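Local coordinates for protein tryptophan halogenase (Shewanella frigidimarina, PDB 2PYX) that probably acts as a flavin-dependent halogenase, using reduced FAD to halogenate tryptophan or a related aromatic substrate, at residues 359-364 and 409-414; 274-277 and 282-285; 246-249 and 253-256. All coordinates share one frame; numbering follows the deposited sequence.

Interaction 1: residues 359-364 and 409-414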
loop_
_atom_site.group_PDB
_atom_site.type_symbol
_atom_site.label_atom_id
_atom_site.label_comp_id
_atom_site.label_asym_id
_atom_site.label_seq_id
_atom_site.Cartn_x
_atom_site.Cartn_y
_atom_site.Cartn_z
ATOM N N PRO A 359 5.218 5.674 4.071
ATOM C CA PRO A 359 3.993 5.269 3.382
ATOM C C PRO A 359 3.740 5.944 2.040
ATOM O O PRO A 359 2.588 6.041 1.595
ATOM C CB PRO A 359 2.904 5.656 4.390
ATOM C CG PRO A 359 3.480 6.792 5.100
ATOM C CD PRO A 359 4.933 6.533 5.242
ATOM N N LEU A 360 4.813 6.369 1.363
ATOM C CA LEU A 360 4.707 6.915 0.026
ATOM C C LEU A 360 4.290 5.744 -0.848
ATOM O O LEU A 360 4.956 4.709 -0.885
ATOM C CB LEU A 360 6.050 7.450 -0.445
ATOM C CG LEU A 360 6.179 8.142 -1.801
ATOM C CD1 LEU A 360 5.266 9.313 -1.865
ATOM C CD2 LEU A 360 7.593 8.605 -2.053
ATOM N N GLU A 361 3.208 5.923 -1.557
ATOM C CA GLU A 361 2.589 4.904 -2.393
ATOM C C GLU A 361 1.994 3.731 -1.604
ATOM O O GLU A 361 1.644 2.704 -2.222
ATOM C CB GLU A 361 3.500 4.410 -3.516
ATOM C CG GLU A 361 3.865 5.508 -4.494
ATOM C CD GLU A 361 2.733 5.914 -5.417
ATOM O OE1 GLU A 361 1.676 5.239 -5.423
ATOM O OE2 GLU A 361 2.910 6.910 -6.134
ATOM N N ALA A 362 1.869 3.856 -0.283
ATOM C CA ALA A 362 1.071 2.934 0.515
ATOM C C ALA A 362 1.444 1.462 0.265
ATOM O O ALA A 362 0.604 0.628 -0.087
ATOM C CB ALA A 362 -0.445 3.212 0.295
ATOM N N SER A 363 2.695 1.121 0.494
ATOM C CA SER A 363 3.145 -0.238 0.254
ATOM C C SER A 363 2.798 -1.188 1.370
ATOM O O SER A 363 2.798 -2.399 1.170
ATOM C CB SER A 363 4.653 -0.286 -0.037
ATOM O OG SER A 363 5.413 0.144 1.066
ATOM N N ALA A 364 2.451 -0.680 2.541
ATOM C CA ALA A 364 2.403 -1.560 3.731
ATOM C C ALA A 364 1.312 -2.631 3.654
ATOM O O ALA A 364 1.605 -3.833 3.809
ATOM C CB ALA A 364 2.286 -0.763 5.000
ATOM N N LYS A 409 11.795 6.146 -4.842
ATOM C CA LYS A 409 12.912 7.064 -5.114
ATOM C C LYS A 409 12.675 7.894 -6.375
ATOM O O LYS A 409 13.053 9.078 -6.432
ATOM C CB LYS A 409 14.209 6.283 -5.231
ATOM C CG LYS A 409 15.451 7.144 -5.504
ATOM C CD LYS A 409 15.696 8.192 -4.360
ATOM C CE LYS A 409 17.006 8.921 -4.592
ATOM N NZ LYS A 409 17.542 9.625 -3.355
ATOM N N LEU A 410 12.069 7.289 -7.400
ATOM C CA LEU A 410 11.722 8.008 -8.637
ATOM C C LEU A 410 10.988 9.318 -8.349
ATOM O O LEU A 410 11.175 10.294 -9.045
ATOM C CB LEU A 410 10.817 7.117 -9.526
ATOM C CG LEU A 410 10.405 7.713 -10.891
ATOM C CD1 LEU A 410 11.567 7.963 -11.785
ATOM C CD2 LEU A 410 9.401 6.784 -11.618
ATOM N N HIS A 411 10.079 9.299 -7.364
ATOM C CA HIS A 411 9.260 10.463 -7.037
ATOM C C HIS A 411 10.152 11.635 -6.661
ATOM O O HIS A 411 9.791 12.801 -6.932
ATOM C CB HIS A 411 8.302 10.197 -5.884
ATOM C CG HIS A 411 7.201 9.214 -6.176
ATOM N ND1 HIS A 411 7.450 7.890 -6.501
ATOM C CD2 HIS A 411 5.853 9.349 -6.150
ATOM C CE1 HIS A 411 6.289 7.259 -6.633
ATOM N NE2 HIS A 411 5.305 8.118 -6.422
ATOM N N TYR A 412 11.262 11.362 -6.009
ATOM C CA TYR A 412 12.197 12.411 -5.579
ATOM C C TYR A 412 13.170 12.805 -6.663
ATOM O O TYR A 412 13.519 13.973 -6.822
ATOM C CB TYR A 412 13.010 11.941 -4.362
ATOM C CG TYR A 412 12.198 11.665 -3.136
ATOM C CD1 TYR A 412 11.865 12.695 -2.270
ATOM C CD2 TYR A 412 11.736 10.390 -2.802
ATOM C CE1 TYR A 412 11.124 12.451 -1.163
ATOM C CE2 TYR A 412 11.010 10.156 -1.653
ATOM C CZ TYR A 412 10.694 11.197 -0.837
ATOM O OH TYR A 412 9.955 10.968 0.313
ATOM N N VAL A 413 13.699 11.821 -7.365
ATOM C CA VAL A 413 14.876 12.068 -8.236
ATOM C C VAL A 413 14.588 13.000 -9.387
ATOM O O VAL A 413 15.480 13.706 -9.864
ATOM C CB VAL A 413 15.433 10.789 -8.881
ATOM C CG1 VAL A 413 16.590 11.137 -9.904
ATOM C CG2 VAL A 413 15.953 9.881 -7.871
ATOM N N ILE A 414 13.344 12.975 -9.872
ATOM C CA ILE A 414 12.971 13.785 -11.026
ATOM C C ILE A 414 12.309 15.126 -10.674
ATOM O O ILE A 414 11.804 15.846 -11.559
ATOM C CB ILE A 414 12.132 12.988 -12.034
ATOM C CG1 ILE A 414 10.771 12.637 -11.460
ATOM C CG2 ILE A 414 12.902 11.749 -12.476
ATOM C CD1 ILE A 414 9.946 11.709 -12.362
#

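Interaction 2: residues 274-277 and 282-285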
loop_
_atom_site.group_PDB
_atom_site.type_symbol
_atom_site.label_atom_id
_atom_site.label_comp_id
_atom_site.label_asym_id
_atom_site.label_seq_id
_atom_site.Cartn_x
_atom_site.Cartn_y
_atom_site.Cartn_z
ATOM N N THR A 274 -5.533 10.002 -1.686
ATOM C CA THR A 274 -4.532 10.452 -0.714
ATOM C C THR A 274 -3.801 11.667 -1.294
ATOM O O THR A 274 -3.449 11.671 -2.476
ATOM C CB THR A 274 -3.521 9.347 -0.436
ATOM O OG1 THR A 274 -4.193 8.207 0.105
ATOM C CG2 THR A 274 -2.452 9.828 0.519
ATOM N N HIS A 275 -3.541 12.691 -0.466
ATOM C CA HIS A 275 -2.721 13.816 -0.884
ATOM C C HIS A 275 -1.351 13.683 -0.241
ATOM O O HIS A 275 -1.214 13.255 0.916
ATOM C CB HIS A 275 -3.365 15.132 -0.496
ATOM C CG HIS A 275 -4.606 15.417 -1.272
ATOM N ND1 HIS A 275 -5.187 16.666 -1.296
ATOM C CD2 HIS A 275 -5.351 14.637 -2.094
ATOM C CE1 HIS A 275 -6.260 16.631 -2.070
ATOM N NE2 HIS A 275 -6.389 15.412 -2.561
ATOM N N SER A 276 -0.345 14.028 -1.037
ATOM C CA SER A 276 1.043 14.021 -0.612
ATOM C C SER A 276 1.599 15.353 -1.058
ATOM O O SER A 276 1.759 15.588 -2.245
ATOM C CB SER A 276 1.782 12.889 -1.333
ATOM O OG SER A 276 3.177 13.031 -1.199
ATOM N N THR A 277 1.909 16.232 -0.100
ATOM C CA THR A 277 2.346 17.581 -0.409
ATOM C C THR A 277 3.789 17.709 0.058
ATOM O O THR A 277 4.091 17.648 1.255
ATOM C CB THR A 277 1.441 18.655 0.283
ATOM O OG1 THR A 277 0.075 18.424 -0.071
ATOM C CG2 THR A 277 1.855 20.026 -0.151
ATOM N N GLY A 282 10.837 16.712 3.342
ATOM C CA GLY A 282 10.029 15.514 3.285
ATOM C C GLY A 282 8.700 15.821 2.616
ATOM O O GLY A 282 8.640 16.618 1.691
ATOM N N TRP A 283 7.644 15.189 3.078
ATOM C CA TRP A 283 6.322 15.386 2.493
ATOM C C TRP A 283 5.279 15.081 3.536
ATOM O O TRP A 283 5.507 14.304 4.482
ATOM C CB TRP A 283 6.148 14.518 1.236
ATOM C CG TRP A 283 6.258 13.046 1.483
ATOM C CD1 TRP A 283 7.414 12.275 1.555
ATOM C CD2 TRP A 283 5.168 12.138 1.686
ATOM N NE1 TRP A 283 7.075 10.967 1.814
ATOM C CE2 TRP A 283 5.714 10.850 1.880
ATOM C CE3 TRP A 283 3.780 12.275 1.722
ATOM C CZ2 TRP A 283 4.915 9.723 2.131
ATOM C CZ3 TRP A 283 2.978 11.148 1.896
ATOM C CH2 TRP A 283 3.556 9.880 2.103
ATOM N N ILE A 284 4.101 15.693 3.349
ATOM C CA ILE A 284 2.982 15.513 4.251
ATOM C C ILE A 284 1.838 14.732 3.615
ATOM O O ILE A 284 1.406 15.091 2.518
ATOM C CB ILE A 284 2.488 16.870 4.726
ATOM C CG1 ILE A 284 3.515 17.431 5.698
ATOM C CG2 ILE A 284 1.153 16.777 5.414
ATOM C CD1 ILE A 284 3.239 18.884 6.174
ATOM N N TRP A 285 1.430 13.642 4.271
ATOM C CA TRP A 285 0.291 12.841 3.812
ATOM C C TRP A 285 -0.987 13.415 4.396
ATOM O O TRP A 285 -0.973 14.068 5.452
ATOM C CB TRP A 285 0.411 11.371 4.169
ATOM C CG TRP A 285 0.046 10.993 5.567
ATOM C CD1 TRP A 285 -1.204 10.940 6.120
ATOM C CD2 TRP A 285 0.944 10.520 6.576
ATOM N NE1 TRP A 285 -1.134 10.458 7.410
ATOM C CE2 TRP A 285 0.184 10.205 7.709
ATOM C CE3 TRP A 285 2.338 10.332 6.622
ATOM C CZ2 TRP A 285 0.770 9.712 8.880
ATOM C CZ3 TRP A 285 2.907 9.868 7.781
ATOM C CH2 TRP A 285 2.128 9.570 8.898
HETATM O O HOH W 1 -0.945 16.579 1.573
#

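Interaction 3: residues 246-249 and 253-256. With TLA (L(+)-tartaric acid), chain E.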
loop_
_atom_site.group_PDB
_atom_site.type_symbol
_atom_site.label_atom_id
_atom_site.label_comp_id
_atom_site.label_asym_id
_atom_site.label_seq_id
_atom_site.Cartn_x
_atom_site.Cartn_y
_atom_site.Cartn_z
ATOM N N SER A 246 19.008 -1.745 5.349
ATOM C CA SER A 246 18.596 -0.368 5.448
ATOM C C SER A 246 18.550 0.299 4.096
ATOM O O SER A 246 19.500 0.164 3.297
ATOM C CB SER A 246 19.600 0.424 6.292
ATOM O OG SER A 246 19.233 1.797 6.344
ATOM N N GLN A 247 17.486 1.078 3.876
ATOM C CA GLN A 247 17.327 1.832 2.665
ATOM C C GLN A 247 17.338 3.338 2.909
ATOM O O GLN A 247 16.961 4.150 2.061
ATOM C CB GLN A 247 16.060 1.415 1.940
ATOM C CG GLN A 247 16.043 -0.103 1.600
ATOM C CD GLN A 247 17.136 -0.536 0.689
ATOM O OE1 GLN A 247 17.418 0.134 -0.300
ATOM N NE2 GLN A 247 17.785 -1.680 1.005
ATOM N N LYS A 248 17.823 3.719 4.085
ATOM C CA LYS A 248 17.829 5.147 4.425
ATOM C C LYS A 248 18.774 5.933 3.525
ATOM O O LYS A 248 18.545 7.128 3.320
ATOM C CB LYS A 248 18.188 5.382 5.907
ATOM C CG LYS A 248 17.671 6.699 6.428
ATOM C CD LYS A 248 18.279 7.104 7.710
ATOM C CE LYS A 248 17.956 6.207 8.861
ATOM N NZ LYS A 248 18.400 6.809 10.206
ATOM N N SER A 249 19.820 5.299 2.996
ATOM C CA SER A 249 20.767 6.020 2.130
ATOM C C SER A 249 20.164 6.360 0.755
ATOM O O SER A 249 20.711 7.158 -0.016
ATOM C CB SER A 249 22.089 5.261 1.977
ATOM O OG SER A 249 21.916 4.146 1.170
ATOM N N ASN A 253 14.351 9.591 4.651
ATOM C CA ASN A 253 13.334 9.824 5.688
ATOM C C ASN A 253 13.391 8.765 6.746
ATOM O O ASN A 253 13.286 7.577 6.453
ATOM C CB ASN A 253 11.961 9.905 5.058
ATOM C CG ASN A 253 11.918 10.934 4.005
ATOM O OD1 ASN A 253 12.311 12.107 4.249
ATOM N ND2 ASN A 253 11.399 10.578 2.863
ATOM N N ASP A 254 13.414 9.203 7.995
ATOM C CA ASP A 254 13.485 8.303 9.140
ATOM C C ASP A 254 12.651 8.826 10.317
ATOM O O ASP A 254 12.827 8.370 11.444
ATOM C CB ASP A 254 14.941 8.057 9.569
ATOM C CG ASP A 254 15.693 9.331 9.975
ATOM O OD1 ASP A 254 15.089 10.430 9.967
ATOM O OD2 ASP A 254 16.896 9.193 10.302
ATOM N N ARG A 255 11.732 9.734 10.020
ATOM C CA ARG A 255 10.808 10.292 11.028
ATOM C C ARG A 255 9.433 10.444 10.443
ATOM O O ARG A 255 9.290 10.676 9.253
ATOM C CB ARG A 255 11.277 11.663 11.482
ATOM C CG ARG A 255 12.611 11.691 12.165
ATOM C CD ARG A 255 12.580 11.119 13.535
ATOM N NE ARG A 255 13.841 11.289 14.252
ATOM C CZ ARG A 255 14.870 10.453 14.213
ATOM N NH1 ARG A 255 14.845 9.366 13.460
ATOM N NH2 ARG A 255 15.960 10.685 14.956
ATOM N N ALA A 256 8.426 10.412 11.318
ATOM C CA ALA A 256 7.084 10.825 10.941
ATOM C C ALA A 256 6.463 11.495 12.145
ATOM O O ALA A 256 6.625 11.057 13.287
ATOM C CB ALA A 256 6.256 9.650 10.499
HETATM O O1 TLA E . 16.539 7.359 16.175
HETATM O O11 TLA E . 17.817 8.635 14.860
HETATM C C1 TLA E . 17.432 7.531 15.265
HETATM C C2 TLA E . 18.024 6.336 14.607
HETATM O O2 TLA E . 19.175 6.657 13.791
HETATM C C3 TLA E . 16.946 5.750 13.714
HETATM O O3 TLA E . 16.457 6.711 12.782
HETATM C C4 TLA E . 17.545 4.578 13.025
HETATM O O4 TLA E . 17.808 4.670 11.800
HETATM O O41 TLA E . 17.754 3.563 13.741
#

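Interaction 1: residues 359-364 and 409-414
Glu361 OE2 accepts from two imidazoles, NE2 of His411 in this contact and ND1 of His111 beyond it, in what is predicted to be the L-tryptophan site of this probable flavin-dependent halogenase. The His411 NE2 to Glu361 OE2 distance is 2.7 Å, with 154° at the hydrogen. The bond uses the anti lone pair of OE2, and the oxygen itself lies near the imidazole plane, while carboxylate and ring planes stand 56° apart. A bend in the glutamate chain (chi2 -73°) swings the carboxylate to the ring edge. At the other end of the imidazole, ND1 is engaged by the backbone oxygen of Phe407, which fixes the ring's rotation. With an alanine at this position, His411 NE2 and His111 ND1 would probably lose their shared acceptor, and a gap would open beside the imidazole. Leu360 precedes Glu361 in a type II turn from Pro359 to Ala362, closed by Ala362 N to Pro359 O at 3.0 Å. Leu360 CD2 lies over one face of the His411 ring, offset toward the rim and 4.2 Å from His411 CG, and the same methyl reaches Tyr412 CE2 at 3.8 Å.

Interaction 2: residues 274-277 and 282-285
The beta hairpin of strands 274-279 and 282-288 pairs its two arms here, with the axes of the two short segments 4.6 Å apart at closest approach and 153° between their directions. Thr277 and Ile284 form an antiparallel hydrogen-bonded pair: Thr277 N reaches Ile284 O at 2.9 Å and Ile284 N returns to Thr277 O, both nearly straight at the hydrogen (166° and 167°). Ser276 and Trp285 make the neighbouring non-hydrogen-bonded pair, in which Ser276 CA approaches Ile284 O at 3.3 Å as a CA-H...O contact. On the face carrying Thr277 and Ile284, a water spans the strands, 2.7 Å from Thr277 OG1 and donating to Ile284 O. Ser276 OG, turned anti to the backbone N, comes obliquely to the Trp283 indole, 3.1 Å from CE3, and has a weak hydrogen bond with Trp97 NE1. Trp283 NE1 instead bonds Glu358, and Trp97 meets its ring obliquely. Strand 87-95 flanks the first arm, pairing through Gly91, Arg93 and Ile95, and strand 292-299 flanks the second, so the hairpin sits inside the sheet. Ile284 O takes a backbone N-H, a water hydrogen and a CA-H contact at once, so this carbonyl is well supplied with donors.

Interaction 3: residues 246-249 and 253-256
Lys248 NZ meets Asp254 OD2 at 2.8 Å in a salt bridge that ties the start of helix 248-251 to the entry of strand 255-262. The ammonium arrives on the anti lone pair of OD2, and the lysine methylenes pass beside the carboxylate, with CE 3.6 Å from Asp254 CB. The lysine chain leaves with CG anti to its own amide nitrogen and then kinks at chi3 (-65°), which carries NZ across the aspartate. A tartrate, probably from the crystallisation liquor, completes this shell: Lys248 NZ donates to its O4 at 2.7 Å and, at greater length, to its O3. Arg255, the next residue along, grips the same anion, with NH2 giving a bond to tartrate O11 at 2.8 Å and 167° at the hydrogen; O11 lies at the guanidinium edge. Arg255 NH1 also binds tartrate O3, and donates to Asp254 O at 3.0 Å from above the carbonyl plane, which holds the guanidinium over the carbonyl of the residue before it.

Further out, Asp254 OD1 accepts from the backbone N of Ser301, so both carboxylate oxygens have donors, and the tartrate is also bonded to Ile334 O. Before the helix, Ser246 OG accepts from Lys248 N at 3.3 Å with 170° at the hydrogen, while Asn335 is a second partner of that hydroxyl. Gln247 occupies the N-cap. The Ser246 bond is an ST turn leading into the helix, and Asp254 and Arg255, both facing Tyr299, form a classic beta bulge at the start of strand 255-262.

In the fold
From the N terminus, interaction 3 comes first, closing the short excursion through helix 248-251 before strand 255-262 begins. Interaction 2 follows, closing the turn of the hairpin 274-279 and 282-288; both strands 255-262 and 274-279 belong to the same mixed sheet. Interaction 1 closes the longest loop, bringing the turn before helix 363-377 to the end of helix 383-413, with a largely helical span between. The three run in series, none enclosing or crossing another, yet they meet in space. Tyr412 OH, hydrogen-bonded to Glu358, also packs on Trp283 CD1 of interaction 2 (3.1 Å) and makes a weak hydrogen bond with Asn253 ND2 of interaction 3, setting the helix end against the sheet.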